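Local coordinates for response regulator ChrA (Corynebacterium diphtheriae, PDB 4YN8), which probably binds DNA and regulates transcription as the response regulator of a haem-sensing two-component system, at residues A[73-85]-A[97-110]. The protein carries 1 engineered substitution. Sequence-based numbering, arbitrary orientation.
With SO4 (sulfate ion), chain E; SO4 (sulfate ion), chain B.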
loop_
_atom_site.group_PDB
_atom_site.type_symbol
_atom_site.label_atom_id
_atom_site.label_comp_id
_atom_site.label_asym_id
_atom_site.label_seq_id
_atom_site.Cartn_x
_atom_site.Cartn_y
_atom_site.Cartn_z
ATOM N N GLY A 73 3.471 3.314 22.708
ATOM C CA GLY A 73 2.257 3.018 23.475
ATOM C C GLY A 73 1.383 4.279 23.473
ATOM O O GLY A 73 0.850 4.666 24.510
ATOM N N GLY A 74 1.272 4.920 22.303
ATOM C CA GLY A 74 0.722 6.305 22.099
ATOM C C GLY A 74 -0.725 6.092 21.906
ATOM O O GLY A 74 -1.228 4.978 22.090
ATOM N N PRO A 75 -1.441 7.125 21.481
ATOM C CA PRO A 75 -2.871 6.877 21.302
ATOM C C PRO A 75 -3.133 6.001 20.096
ATOM O O PRO A 75 -2.260 5.854 19.268
ATOM C CB PRO A 75 -3.473 8.259 21.087
ATOM C CG PRO A 75 -2.342 9.140 20.742
ATOM C CD PRO A 75 -1.052 8.530 21.247
ATOM N N PRO A 76 -4.301 5.375 20.053
ATOM C CA PRO A 76 -4.665 4.545 18.915
ATOM C C PRO A 76 -4.911 5.413 17.697
ATOM O O PRO A 76 -5.243 6.591 17.813
ATOM C CB PRO A 76 -5.958 3.882 19.380
ATOM C CG PRO A 76 -6.584 4.824 20.301
ATOM C CD PRO A 76 -5.393 5.435 21.041
ATOM N N VAL A 77 -4.718 4.809 16.524
ATOM C CA VAL A 77 -4.714 5.496 15.230
ATOM C C VAL A 77 -5.815 4.944 14.319
ATOM O O VAL A 77 -6.005 3.715 14.243
ATOM C CB VAL A 77 -3.388 5.296 14.525
ATOM C CG1 VAL A 77 -3.360 5.891 13.112
ATOM C CG2 VAL A 77 -2.275 5.833 15.418
ATOM N N LEU A 78 -6.562 5.857 13.708
ATOM C CA LEU A 78 -7.471 5.534 12.631
ATOM C C LEU A 78 -6.845 6.061 11.349
ATOM O O LEU A 78 -6.630 7.279 11.212
ATOM C CB LEU A 78 -8.862 6.167 12.883
ATOM C CG LEU A 78 -9.835 6.189 11.714
ATOM C CD1 LEU A 78 -10.139 4.714 11.384
ATOM C CD2 LEU A 78 -11.076 6.952 12.153
ATOM N N ILE A 79 -6.545 5.163 10.387
ATOM C CA ILE A 79 -6.006 5.556 9.096
ATOM C C ILE A 79 -7.143 5.719 8.108
ATOM O O ILE A 79 -8.012 4.830 7.985
ATOM C CB ILE A 79 -5.017 4.500 8.552
ATOM C CG1 ILE A 79 -3.762 4.517 9.389
ATOM C CG2 ILE A 79 -4.703 4.727 7.084
ATOM C CD1 ILE A 79 -2.764 3.402 9.022
ATOM N N LEU A 80 -7.117 6.865 7.442
ATOM C CA LEU A 80 -8.070 7.204 6.365
ATOM C C LEU A 80 -7.386 7.190 5.033
ATOM O O LEU A 80 -6.270 7.698 4.859
ATOM C CB LEU A 80 -8.708 8.536 6.582
ATOM C CG LEU A 80 -9.449 8.773 7.900
ATOM C CD1 LEU A 80 -10.062 10.170 7.985
ATOM C CD2 LEU A 80 -10.490 7.738 8.205
ATOM N N THR A 81 -8.057 6.610 4.050
ATOM C CA THR A 81 -7.493 6.643 2.714
ATOM C C THR A 81 -8.607 6.705 1.689
ATOM O O THR A 81 -9.752 6.950 2.040
ATOM C CB THR A 81 -6.517 5.485 2.536
ATOM O OG1 THR A 81 -5.661 5.693 1.395
ATOM C CG2 THR A 81 -7.217 4.141 2.481
ATOM N N THR A 82 -8.241 6.582 0.412
ATOM C CA THR A 82 -9.228 6.526 -0.678
ATOM C C THR A 82 -9.098 5.174 -1.416
ATOM O O THR A 82 -8.050 4.541 -1.457
ATOM C CB THR A 82 -9.073 7.693 -1.677
ATOM O OG1 THR A 82 -7.823 7.636 -2.354
ATOM C CG2 THR A 82 -9.117 9.032 -0.957
ATOM N N TYR A 83 -10.179 4.763 -2.004
ATOM C CA TYR A 83 -10.215 3.422 -2.613
ATOM C C TYR A 83 -9.229 3.284 -3.761
ATOM O O TYR A 83 -8.767 2.173 -4.046
ATOM C CB TYR A 83 -11.642 3.084 -3.036
ATOM C CG TYR A 83 -12.090 3.733 -4.320
ATOM C CD1 TYR A 83 -12.657 5.006 -4.323
ATOM C CD2 TYR A 83 -11.913 3.079 -5.546
ATOM C CE1 TYR A 83 -13.062 5.599 -5.500
ATOM C CE2 TYR A 83 -12.334 3.680 -6.732
ATOM C CZ TYR A 83 -12.885 4.947 -6.703
ATOM O OH TYR A 83 -13.323 5.543 -7.894
ATOM N N ASP A 84 -8.907 4.406 -4.391
ATOM C CA ASP A 84 -8.017 4.457 -5.535
ATOM C C ASP A 84 -6.723 5.139 -5.224
ATOM O O ASP A 84 -6.027 5.687 -6.099
ATOM C CB ASP A 84 -8.683 5.138 -6.742
ATOM C CG ASP A 84 -9.101 6.590 -6.468
ATOM O OD1 ASP A 84 -9.111 7.064 -5.266
ATOM O OD2 ASP A 84 -9.461 7.221 -7.486
ATOM N N THR A 85 -6.302 5.081 -3.944
ATOM C CA THR A 85 -5.141 5.803 -3.556
ATOM C C THR A 85 -3.886 5.310 -4.282
ATOM O O THR A 85 -3.755 4.115 -4.606
ATOM C CB THR A 85 -4.856 5.686 -2.013
ATOM O OG1 THR A 85 -3.748 6.552 -1.673
ATOM C CG2 THR A 85 -4.675 4.228 -1.608
ATOM N N ALA A 97 -2.656 -0.294 12.350
ATOM C CA ALA A 97 -3.448 0.718 13.028
ATOM C C ALA A 97 -4.701 0.078 13.622
ATOM O O ALA A 97 -5.205 -0.896 13.094
ATOM C CB ALA A 97 -3.854 1.786 12.057
ATOM N N MET A 98 -5.197 0.665 14.693
ATOM C CA MET A 98 -6.438 0.231 15.329
ATOM C C MET A 98 -7.574 0.203 14.320
ATOM O O MET A 98 -8.305 -0.807 14.249
ATOM C CB MET A 98 -6.772 1.113 16.517
ATOM C CG MET A 98 -7.981 0.744 17.331
ATOM S SD MET A 98 -7.870 -0.886 18.116
ATOM C CE MET A 98 -6.388 -0.748 19.053
ATOM N N GLY A 99 -7.707 1.274 13.522
ATOM C CA GLY A 99 -8.786 1.334 12.531
ATOM C C GLY A 99 -8.366 1.812 11.172
ATOM O O GLY A 99 -7.337 2.489 11.025
ATOM N N TYR A 100 -9.189 1.471 10.183
ATOM C CA TYR A 100 -8.992 1.863 8.793
ATOM C C TYR A 100 -10.393 2.203 8.263
ATOM O O TYR A 100 -11.356 1.467 8.529
ATOM C CB TYR A 100 -8.454 0.698 7.933
ATOM C CG TYR A 100 -7.072 0.260 8.316
ATOM C CD1 TYR A 100 -6.854 -0.628 9.358
ATOM C CD2 TYR A 100 -6.013 0.806 7.696
ATOM C CE1 TYR A 100 -5.586 -0.927 9.775
ATOM C CE2 TYR A 100 -4.707 0.447 8.034
ATOM C CZ TYR A 100 -4.518 -0.388 9.094
ATOM O OH TYR A 100 -3.238 -0.681 9.455
ATOM N N LEU A 101 -10.464 3.264 7.485
ATOM C CA LEU A 101 -11.729 3.698 6.863
ATOM C C LEU A 101 -11.430 4.486 5.628
ATOM O O LEU A 101 -10.359 5.087 5.509
ATOM C CB LEU A 101 -12.529 4.560 7.847
ATOM C CG LEU A 101 -14.012 4.732 7.508
ATOM C CD1 LEU A 101 -14.797 3.467 7.740
ATOM C CD2 LEU A 101 -14.599 5.899 8.338
ATOM N N LEU A 102 -12.347 4.490 4.660
ATOM C CA LEU A 102 -12.197 5.394 3.549
ATOM C C LEU A 102 -12.688 6.790 3.860
ATOM O O LEU A 102 -13.637 6.968 4.589
ATOM C CB LEU A 102 -12.908 4.886 2.293
ATOM C CG LEU A 102 -12.438 3.544 1.752
ATOM C CD1 LEU A 102 -13.238 3.189 0.496
ATOM C CD2 LEU A 102 -10.974 3.567 1.458
ATOM N N LYS A 103 -12.060 7.782 3.257
ATOM C CA LYS A 103 -12.395 9.202 3.555
ATOM C C LYS A 103 -13.774 9.633 3.135
ATOM O O LYS A 103 -14.317 10.552 3.742
ATOM C CB LYS A 103 -11.411 10.159 2.916
ATOM C CG LYS A 103 -10.018 10.073 3.473
ATOM C CD LYS A 103 -9.030 11.023 2.797
ATOM C CE LYS A 103 -7.654 10.828 3.390
ATOM N NZ LYS A 103 -6.673 11.330 2.453
ATOM N N ASP A 104 -14.343 8.948 2.158
ATOM C CA ASP A 104 -15.725 9.222 1.741
ATOM C C ASP A 104 -16.762 8.207 2.232
ATOM O O ASP A 104 -17.856 8.104 1.699
ATOM C CB ASP A 104 -15.751 9.364 0.232
ATOM C CG ASP A 104 -15.364 8.076 -0.497
ATOM O OD1 ASP A 104 -15.062 7.019 0.138
ATOM O OD2 ASP A 104 -15.388 8.125 -1.760
ATOM N N ALA A 105 -16.461 7.489 3.303
ATOM C CA ALA A 105 -17.422 6.696 3.997
ATOM C C ALA A 105 -18.577 7.584 4.490
ATOM O O ALA A 105 -18.435 8.779 4.630
ATOM C CB ALA A 105 -16.809 5.984 5.193
ATOM N N PRO A 106 -19.705 6.985 4.761
ATOM C CA PRO A 106 -20.802 7.728 5.419
ATOM C C PRO A 106 -20.314 8.438 6.693
ATOM O O PRO A 106 -19.493 7.869 7.456
ATOM C CB PRO A 106 -21.787 6.619 5.768
ATOM C CG PRO A 106 -21.516 5.537 4.763
ATOM C CD PRO A 106 -20.033 5.552 4.619
ATOM N N GLU A 107 -20.801 9.636 6.953
ATOM C CA GLU A 107 -20.334 10.365 8.170
ATOM C C GLU A 107 -20.532 9.569 9.438
ATOM O O GLU A 107 -19.682 9.593 10.336
ATOM C CB GLU A 107 -20.983 11.742 8.284
ATOM C CG GLU A 107 -20.645 12.590 7.045
ATOM C CD GLU A 107 -21.088 14.027 7.132
ATOM O OE1 GLU A 107 -21.627 14.401 8.168
ATOM O OE2 GLU A 107 -20.914 14.769 6.136
ATOM N N SER A 108 -21.637 8.827 9.527
ATOM C CA SER A 108 -21.911 8.013 10.690
ATOM C C SER A 108 -20.826 6.936 10.894
ATOM O O SER A 108 -20.529 6.511 12.024
ATOM C CB SER A 108 -23.294 7.345 10.565
ATOM O OG SER A 108 -23.342 6.508 9.405
ATOM N N ALA A 109 -20.332 6.437 9.794
ATOM C CA ALA A 109 -19.239 5.433 9.812
ATOM C C ALA A 109 -17.929 6.036 10.291
ATOM O O ALA A 109 -17.178 5.373 11.028
ATOM C CB ALA A 109 -19.055 4.776 8.450
ATOM N N LEU A 110 -17.665 7.274 9.936
ATOM C CA LEU A 110 -16.485 7.960 10.464
ATOM C C LEU A 110 -16.644 8.161 11.982
ATOM O O LEU A 110 -15.734 7.887 12.724
ATOM C CB LEU A 110 -16.251 9.298 9.783
ATOM C CG LEU A 110 -15.087 10.098 10.330
ATOM C CD1 LEU A 110 -13.788 9.285 10.287
ATOM C CD2 LEU A 110 -14.945 11.339 9.486
HETATM S S SO4 E . -24.379 9.863 6.485
HETATM O O1 SO4 E . -23.222 10.271 5.561
HETATM O O2 SO4 E . -25.381 10.986 6.416
HETATM O O3 SO4 E . -24.049 9.647 7.936
HETATM O O4 SO4 E . -25.090 8.580 6.185
HETATM S S SO4 B . -4.155 8.815 1.214
HETATM O O1 SO4 B . -5.489 9.276 0.790
HETATM O O2 SO4 B . -3.506 8.138 0.090
HETATM O O3 SO4 B . -3.197 9.848 1.681
HETATM O O4 SO4 B . -4.289 7.821 2.373
HETATM O O HOH W 1 -3.262 2.224 16.477
HETATM O O HOH W 2 -12.502 6.466 -1.186
#
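I79 and Y100 are bridged partners in the parallel strands 77-81 and 99-102, and their side chains lie side by side on one face of the sheet. I79 CD1 reaches Y100 CE2 at 3.7 Å and A97 CB at 3.6 Å. The I79 chain is extended (chi2 174°), which carries CD1 out to both. The ring also has its hydroxyl held: Y100 OH accepts from A97 N at 3.0 Å and is hydrogen-bonded to A92 O in helix 89-94.

On the other face, L78, L80, L101 and L110 pack together. With chi1 at 167° and chi2 at 64°, L78 CD1 lies against the G99 backbone, 3.4 Å from G99 C. L78 CD2 and L80 CD2 both meet L110 CD1, joining the sheet to helix 107-119.

Five backbone hydrogen bonds stitch the strands, from G99 N to V77 O through to K103 N to T81 O. The last is short, 2.7 Å.

K103 follows strand 99-102, and its side chain reaches across the C-terminal end of strand 77-81. Its CG packs on L80 CB at 3.7 Å, and the rest of the chain is extended. NZ donates to O1 of the chain B sulfate at 2.9 Å and is also bonded to D54, a ligand of the bound magnesium ion. T81 OG1 gives its proton to O4 of the same sulfate.

This is the beta-alpha-beta crossover of a CheY-like receiver domain, with the Thr and Lys at the strand ends as in that family. Apolar packing between the two strands brings the T81 hydroxyl and the K103 ammonium group to an anion beside the metal site. The sulfate, probably from the crystallisation liquor, may mimic a phosphoryl group.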